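Long-range contacts in heme-binding protein A (Haemophilus parasuis 29755, PDB 3TPA), which probably binds glutathione in the periplasm as a solute-binding protein of the GbpA family, despite a name that refers to heme: residues 8-14 / 218-224; 102-106 / 119-123. The protein carries 1 engineered substitution. All blocks are in the same frame, centred on the assembly; numbering follows the deposited sequence.

Contact 1. Residues 8-14 / 218-224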
loop_
_atom_site.group_PDB
_atom_site.type_symbol
_atom_site.label_atom_id
_atom_site.label_comp_id
_atom_site.label_asym_id
_atom_site.label_seq_id
_atom_site.Cartn_x
_atom_site.Cartn_y
_atom_site.Cartn_z
ATOM N N ASN A 8 -10.440 -4.434 30.130
ATOM C CA ASN A 8 -10.061 -3.606 28.996
ATOM C C ASN A 8 -10.506 -4.250 27.695
ATOM O O ASN A 8 -9.982 -5.288 27.291
ATOM C CB ASN A 8 -8.546 -3.366 28.977
ATOM C CG ASN A 8 -7.769 -4.431 29.738
ATOM O OD1 ASN A 8 -7.151 -5.316 29.145
ATOM N ND2 ASN A 8 -7.804 -4.350 31.062
ATOM N N THR A 9 -11.492 -3.640 27.053
ATOM C CA THR A 9 -12.018 -4.146 25.795
ATOM C C THR A 9 -12.073 -3.043 24.751
ATOM O O THR A 9 -12.895 -2.147 24.853
ATOM C CB THR A 9 -13.430 -4.693 25.979
ATOM O OG1 THR A 9 -13.394 -5.802 26.883
ATOM C CG2 THR A 9 -14.006 -5.138 24.646
ATOM N N LEU A 10 -11.200 -3.112 23.749
ATOM C CA LEU A 10 -11.208 -2.132 22.680
ATOM C C LEU A 10 -12.302 -2.456 21.667
ATOM O O LEU A 10 -12.407 -3.586 21.195
ATOM C CB LEU A 10 -9.838 -2.087 21.988
ATOM C CG LEU A 10 -9.642 -1.000 20.929
ATOM C CD1 LEU A 10 -8.235 -0.448 21.007
ATOM C CD2 LEU A 10 -9.929 -1.532 19.544
ATOM N N VAL A 11 -13.124 -1.462 21.342
ATOM C CA VAL A 11 -14.170 -1.643 20.339
ATOM C C VAL A 11 -13.785 -0.953 19.025
ATOM O O VAL A 11 -13.660 0.274 18.964
ATOM C CB VAL A 11 -15.547 -1.144 20.849
ATOM C CG1 VAL A 11 -16.602 -1.245 19.751
ATOM C CG2 VAL A 11 -15.979 -1.934 22.076
ATOM N N ASN A 12 -13.586 -1.757 17.980
ATOM C CA ASN A 12 -13.179 -1.257 16.662
ATOM C C ASN A 12 -14.383 -1.311 15.738
ATOM O O ASN A 12 -14.858 -2.387 15.387
ATOM C CB ASN A 12 -12.016 -2.100 16.104
ATOM C CG ASN A 12 -11.470 -1.581 14.752
ATOM O OD1 ASN A 12 -11.638 -0.424 14.384
ATOM N ND2 ASN A 12 -10.816 -2.461 14.018
ATOM N N CYS A 13 -14.886 -0.148 15.346
ATOM C CA CYS A 13 -16.119 -0.099 14.568
ATOM C C CYS A 13 -15.799 0.061 13.111
ATOM O O CYS A 13 -15.293 1.103 12.693
ATOM C CB CYS A 13 -17.017 1.050 15.031
ATOM S SG CYS A 13 -17.635 0.839 16.694
ATOM N N ILE A 14 -16.104 -0.979 12.343
ATOM C CA ILE A 14 -15.725 -1.040 10.945
ATOM C C ILE A 14 -16.920 -1.036 9.995
ATOM O O ILE A 14 -18.001 -1.508 10.334
ATOM C CB ILE A 14 -14.852 -2.274 10.680
ATOM C CG1 ILE A 14 -15.562 -3.533 11.186
ATOM C CG2 ILE A 14 -13.503 -2.115 11.372
ATOM C CD1 ILE A 14 -14.866 -4.816 10.797
ATOM N N ILE A 218 -4.285 -4.900 26.121
ATOM C CA ILE A 218 -5.736 -5.059 25.992
ATOM C C ILE A 218 -6.177 -6.523 25.965
ATOM O O ILE A 218 -5.720 -7.309 25.131
ATOM C CB ILE A 218 -6.278 -4.350 24.740
ATOM C CG1 ILE A 218 -6.000 -2.855 24.825
ATOM C CG2 ILE A 218 -7.774 -4.591 24.590
ATOM C CD1 ILE A 218 -6.173 -2.138 23.511
ATOM N N GLU A 219 -7.093 -6.880 26.857
ATOM C CA GLU A 219 -7.515 -8.270 26.988
ATOM C C GLU A 219 -8.508 -8.750 25.934
ATOM O O GLU A 219 -8.507 -9.923 25.577
ATOM C CB GLU A 219 -8.082 -8.524 28.392
ATOM C CG GLU A 219 -7.004 -8.725 29.438
ATOM C CD GLU A 219 -6.340 -10.086 29.328
ATOM O OE1 GLU A 219 -5.192 -10.228 29.799
ATOM O OE2 GLU A 219 -6.972 -11.018 28.779
ATOM N N ARG A 220 -9.388 -7.870 25.460
ATOM C CA ARG A 220 -10.403 -8.260 24.467
ATOM C C ARG A 220 -10.603 -7.195 23.385
ATOM O O ARG A 220 -10.675 -5.989 23.653
ATOM C CB ARG A 220 -11.773 -8.533 25.113
ATOM C CG ARG A 220 -12.184 -10.005 25.237
ATOM C CD ARG A 220 -12.922 -10.257 26.557
ATOM N NE ARG A 220 -12.198 -9.732 27.710
ATOM C CZ ARG A 220 -12.731 -9.425 28.881
ATOM N NH1 ARG A 220 -11.941 -8.968 29.834
ATOM N NH2 ARG A 220 -14.037 -9.574 29.113
ATOM N N LEU A 221 -10.731 -7.682 22.165
ATOM C CA LEU A 221 -10.861 -6.852 20.994
ATOM C C LEU A 221 -12.193 -7.200 20.340
ATOM O O LEU A 221 -12.454 -8.367 20.037
ATOM C CB LEU A 221 -9.721 -7.176 20.030
ATOM C CG LEU A 221 -8.795 -6.109 19.459
ATOM C CD1 LEU A 221 -8.210 -5.201 20.540
ATOM C CD2 LEU A 221 -7.677 -6.819 18.669
ATOM N N ILE A 222 -13.045 -6.199 20.133
ATOM C CA ILE A 222 -14.267 -6.421 19.373
ATOM C C ILE A 222 -14.274 -5.581 18.107
ATOM O O ILE A 222 -14.232 -4.354 18.176
ATOM C CB ILE A 222 -15.531 -6.092 20.188
ATOM C CG1 ILE A 222 -15.545 -6.882 21.495
ATOM C CG2 ILE A 222 -16.777 -6.396 19.375
ATOM C CD1 ILE A 222 -16.671 -6.490 22.432
ATOM N N PHE A 223 -14.328 -6.245 16.953
ATOM C CA PHE A 223 -14.576 -5.558 15.690
ATOM C C PHE A 223 -16.087 -5.546 15.421
ATOM O O PHE A 223 -16.657 -6.573 15.051
ATOM C CB PHE A 223 -13.878 -6.260 14.528
ATOM C CG PHE A 223 -12.369 -6.065 14.480
ATOM C CD1 PHE A 223 -11.696 -6.172 13.277
ATOM C CD2 PHE A 223 -11.643 -5.800 15.628
ATOM C CE1 PHE A 223 -10.307 -6.006 13.214
ATOM C CE2 PHE A 223 -10.264 -5.637 15.580
ATOM C CZ PHE A 223 -9.596 -5.740 14.367
ATOM N N SER A 224 -16.725 -4.390 15.602
ATOM C CA SER A 224 -18.169 -4.277 15.416
ATOM C C SER A 224 -18.528 -3.670 14.064
ATOM O O SER A 224 -18.196 -2.523 13.781
ATOM C CB SER A 224 -18.790 -3.445 16.537
ATOM O OG SER A 224 -20.155 -3.163 16.264
#

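Contact 2. Residues 102-106 / 119-123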
loop_
_atom_site.group_PDB
_atom_site.type_symbol
_atom_site.label_atom_id
_atom_site.label_comp_id
_atom_site.label_asym_id
_atom_site.label_seq_id
_atom_site.Cartn_x
_atom_site.Cartn_y
_atom_site.Cartn_z
ATOM N N GLN A 102 5.360 -21.696 0.147
ATOM C CA GLN A 102 5.178 -22.653 -0.939
ATOM C C GLN A 102 3.712 -22.885 -1.322
ATOM O O GLN A 102 3.421 -23.168 -2.472
ATOM C CB GLN A 102 5.920 -23.971 -0.642
ATOM C CG GLN A 102 7.466 -23.849 -0.743
ATOM C CD GLN A 102 7.915 -23.278 -2.058
ATOM O OE1 GLN A 102 8.499 -22.199 -2.112
ATOM N NE2 GLN A 102 7.647 -23.998 -3.135
ATOM N N ARG A 103 2.792 -22.750 -0.372
ATOM C CA ARG A 103 1.372 -22.848 -0.697
ATOM C C ARG A 103 1.105 -21.910 -1.868
ATOM O O ARG A 103 0.358 -22.231 -2.801
ATOM C CB ARG A 103 0.496 -22.442 0.490
ATOM C CG ARG A 103 -0.989 -22.453 0.162
ATOM C CD ARG A 103 -1.844 -21.758 1.217
ATOM N NE ARG A 103 -3.254 -21.855 0.850
ATOM C CZ ARG A 103 -4.269 -21.535 1.636
ATOM N NH1 ARG A 103 -4.058 -21.082 2.867
ATOM N NH2 ARG A 103 -5.502 -21.680 1.182
ATOM N N GLN A 104 1.780 -20.769 -1.822
ATOM C CA GLN A 104 1.603 -19.714 -2.793
ATOM C C GLN A 104 2.399 -19.935 -4.073
ATOM O O GLN A 104 1.853 -19.812 -5.156
ATOM C CB GLN A 104 1.968 -18.362 -2.163
ATOM C CG GLN A 104 1.220 -18.127 -0.825
ATOM C CD GLN A 104 1.294 -16.702 -0.345
ATOM O OE1 GLN A 104 1.050 -15.763 -1.098
ATOM N NE2 GLN A 104 1.624 -16.528 0.925
ATOM N N ALA A 105 3.681 -20.269 -3.944
ATOM C CA ALA A 105 4.592 -20.297 -5.098
ATOM C C ALA A 105 4.533 -21.568 -5.938
ATOM O O ALA A 105 4.887 -21.558 -7.115
ATOM C CB ALA A 105 6.026 -20.077 -4.643
ATOM N N ASP A 106 4.128 -22.660 -5.314
ATOM C CA ASP A 106 4.121 -23.965 -5.950
ATOM C C ASP A 106 2.705 -24.317 -6.336
ATOM O O ASP A 106 1.895 -24.630 -5.474
ATOM C CB ASP A 106 4.676 -25.001 -4.963
ATOM C CG ASP A 106 4.638 -26.424 -5.502
ATOM O OD1 ASP A 106 4.204 -26.622 -6.657
ATOM O OD2 ASP A 106 5.047 -27.351 -4.755
ATOM N N TYR A 119 -3.624 -15.906 -5.047
ATOM C CA TYR A 119 -2.525 -15.290 -4.319
ATOM C C TYR A 119 -2.227 -13.920 -4.890
ATOM O O TYR A 119 -1.173 -13.678 -5.487
ATOM C CB TYR A 119 -1.330 -16.248 -4.276
ATOM C CG TYR A 119 -1.804 -17.551 -3.683
ATOM C CD1 TYR A 119 -1.979 -17.679 -2.308
ATOM C CD2 TYR A 119 -2.141 -18.638 -4.497
ATOM C CE1 TYR A 119 -2.460 -18.857 -1.744
ATOM C CE2 TYR A 119 -2.632 -19.819 -3.940
ATOM C CZ TYR A 119 -2.783 -19.920 -2.561
ATOM O OH TYR A 119 -3.260 -21.080 -1.989
ATOM N N PHE A 120 -3.198 -13.031 -4.689
ATOM C CA PHE A 120 -3.169 -11.698 -5.252
ATOM C C PHE A 120 -1.862 -10.983 -4.964
ATOM O O PHE A 120 -1.303 -10.351 -5.831
ATOM C CB PHE A 120 -4.305 -10.837 -4.681
ATOM C CG PHE A 120 -5.673 -11.285 -5.079
ATOM C CD1 PHE A 120 -6.127 -11.094 -6.377
ATOM C CD2 PHE A 120 -6.514 -11.883 -4.152
ATOM C CE1 PHE A 120 -7.390 -11.509 -6.744
ATOM C CE2 PHE A 120 -7.779 -12.289 -4.511
ATOM C CZ PHE A 120 -8.218 -12.103 -5.810
ATOM N N TYR A 121 -1.404 -11.034 -3.722
ATOM C CA TYR A 121 -0.245 -10.240 -3.346
ATOM C C TYR A 121 1.047 -10.899 -3.826
ATOM O O TYR A 121 1.961 -10.227 -4.309
ATOM C CB TYR A 121 -0.237 -9.953 -1.838
ATOM C CG TYR A 121 -0.904 -8.644 -1.474
ATOM C CD1 TYR A 121 -2.256 -8.583 -1.190
ATOM C CD2 TYR A 121 -0.176 -7.468 -1.417
ATOM C CE1 TYR A 121 -2.862 -7.390 -0.864
ATOM C CE2 TYR A 121 -0.780 -6.260 -1.091
ATOM C CZ TYR A 121 -2.124 -6.231 -0.816
ATOM O OH TYR A 121 -2.733 -5.031 -0.494
ATOM N N PHE A 122 1.122 -12.221 -3.716
ATOM C CA PHE A 122 2.284 -12.928 -4.247
ATOM C C PHE A 122 2.579 -12.453 -5.681
ATOM O O PHE A 122 3.729 -12.179 -6.040
ATOM C CB PHE A 122 2.033 -14.438 -4.210
ATOM C CG PHE A 122 3.259 -15.271 -4.487
ATOM C CD1 PHE A 122 4.159 -15.573 -3.471
ATOM C CD2 PHE A 122 3.500 -15.772 -5.752
ATOM C CE1 PHE A 122 5.288 -16.350 -3.727
ATOM C CE2 PHE A 122 4.641 -16.554 -6.015
ATOM C CZ PHE A 122 5.526 -16.838 -5.002
ATOM N N ASN A 123 1.522 -12.340 -6.490
ATOM C CA ASN A 123 1.651 -11.904 -7.885
ATOM C C ASN A 123 1.855 -10.398 -8.039
ATOM O O ASN A 123 2.667 -9.952 -8.848
ATOM C CB ASN A 123 0.434 -12.360 -8.707
ATOM C CG ASN A 123 0.449 -13.854 -8.960
ATOM O OD1 ASN A 123 1.178 -14.342 -9.823
ATOM N ND2 ASN A 123 -0.337 -14.589 -8.190
HETATM O O HOH W 1 -0.650 -13.736 -2.100
#

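Contact 1. Residues 8-14 / 218-224
Leu-10 meets Leu-221 of the parallel strand and Ile-218 just before it: Leu-10 CD1 lies 3.7 Å from Ile-218 CD1, and Leu-10 CB is 3.8 Å from CD1 of Leu-221, whose side chain runs alongside. Further along this face Asn-12 turns its amide over the Phe-223 ring. Asn-12 CG is anti to its own N (chi1 -176°), which puts Asn-12 ND2 3.4 Å above the plane of the Phe-223 ring, over its centre, with the amide and ring planes 85° apart. On the other face, Thr-9 CG2 touches Ile-222 CD1, while Thr-9 OG1 sits over the Arg-220 guanidinium.

Between the faces, 9-14 and 220-224 run nearly parallel. Asn-12 N to Ile-222 O (2.7 Å) and Ile-222 N to Leu-10 O (2.9 Å, nearly straight at 178°) belong to the alternating parallel pattern. At the polar edge Asn-8 OD1 accepts from Glu-219 N at 2.8 Å; Glu-219 OE1 forms a salt bridge with Lys-215. Cys-13 is disulfide-bonded to Cys-241, just before neighbouring strand 243-244.

Five backbone bonds from Leu-10 to Ile-14 thus join two inner, adjacent strands of a mixed sheet, and the disulfide adds a covalent tie near one strand's end.

Contact 2. Residues 102-106 / 119-123
Gln-104 packs against two aromatic rings at once. Its CA lies 4.0 Å from the centroid of the Tyr-119 ring and 6° off the ring normal, a CH-pi contact over the face, while its CG reaches the rim at Tyr-119 CD1. Gln-104 CB makes a second CH-pi contact over the face of Phe-122, 28° from that normal. Ala-105 extends the apolar surface: its CB is 3.3 Å from Phe-122 CZ, and its backbone N lies above the same ring, offset toward the rim.

The Tyr-119 hydroxyl crosses to Arg-103, whose chain is extended from CG to NE and meets the tyrosine at about a right angle. The bond from Arg-103 NE to Tyr-119 OH is short at 2.9 Å but weak, bent to 127° at the hydrogen. Both groups have other partners: NE also donates to Tyr-111 O, NH1 forms a salt bridge with Asp-183, and the hydroxyl bonds to His-112 O.

A water accepts from Phe-122 N at 2.8 Å and lies 2.8 Å from Gln-104 OE1, to which it probably donates, other acceptors competing for its protons. Gln-104 NE2 bonds to Phe-161 O, which helps fix the rotation of the amide. Tyr-119 is the N-cap residue of helix 120-124, and its carbonyl O accepts from both the backbone N and, at 3.0 Å, ND2 of Asn-123.

The end of helix 94-105 therefore meets the start of helix 120-124 through aromatic faces, while the polar ends of Arg-103, Gln-104 and Tyr-119 are held mainly by backbone carbonyls and Asp-183, with a water probably contributing at Gln-104.

From the N terminus, strand 9-14 enters the mixed sheet at once, but its partner in contact 1 arrives only at 218-224, after 203 intervening residues. That long loop encloses contact 2 entirely: helix 94-105 ends, 14 residues without helix or strand follow, and helix 120-124 begins against it, so contact 2 closes a short local loop. The contacts are nested and do not cross. The centres of contact 1 and contact 2 lie about 31 Å apart, and the nearest atoms of contact 1 and contact 2 are about 16 Å apart. Contact 1 joins the chain start to the sheet that includes strands 202-207 and 243-244; contact 2 pairs two helices, with Phe-122 reaching strand 131-136 of the separate antiparallel sheet.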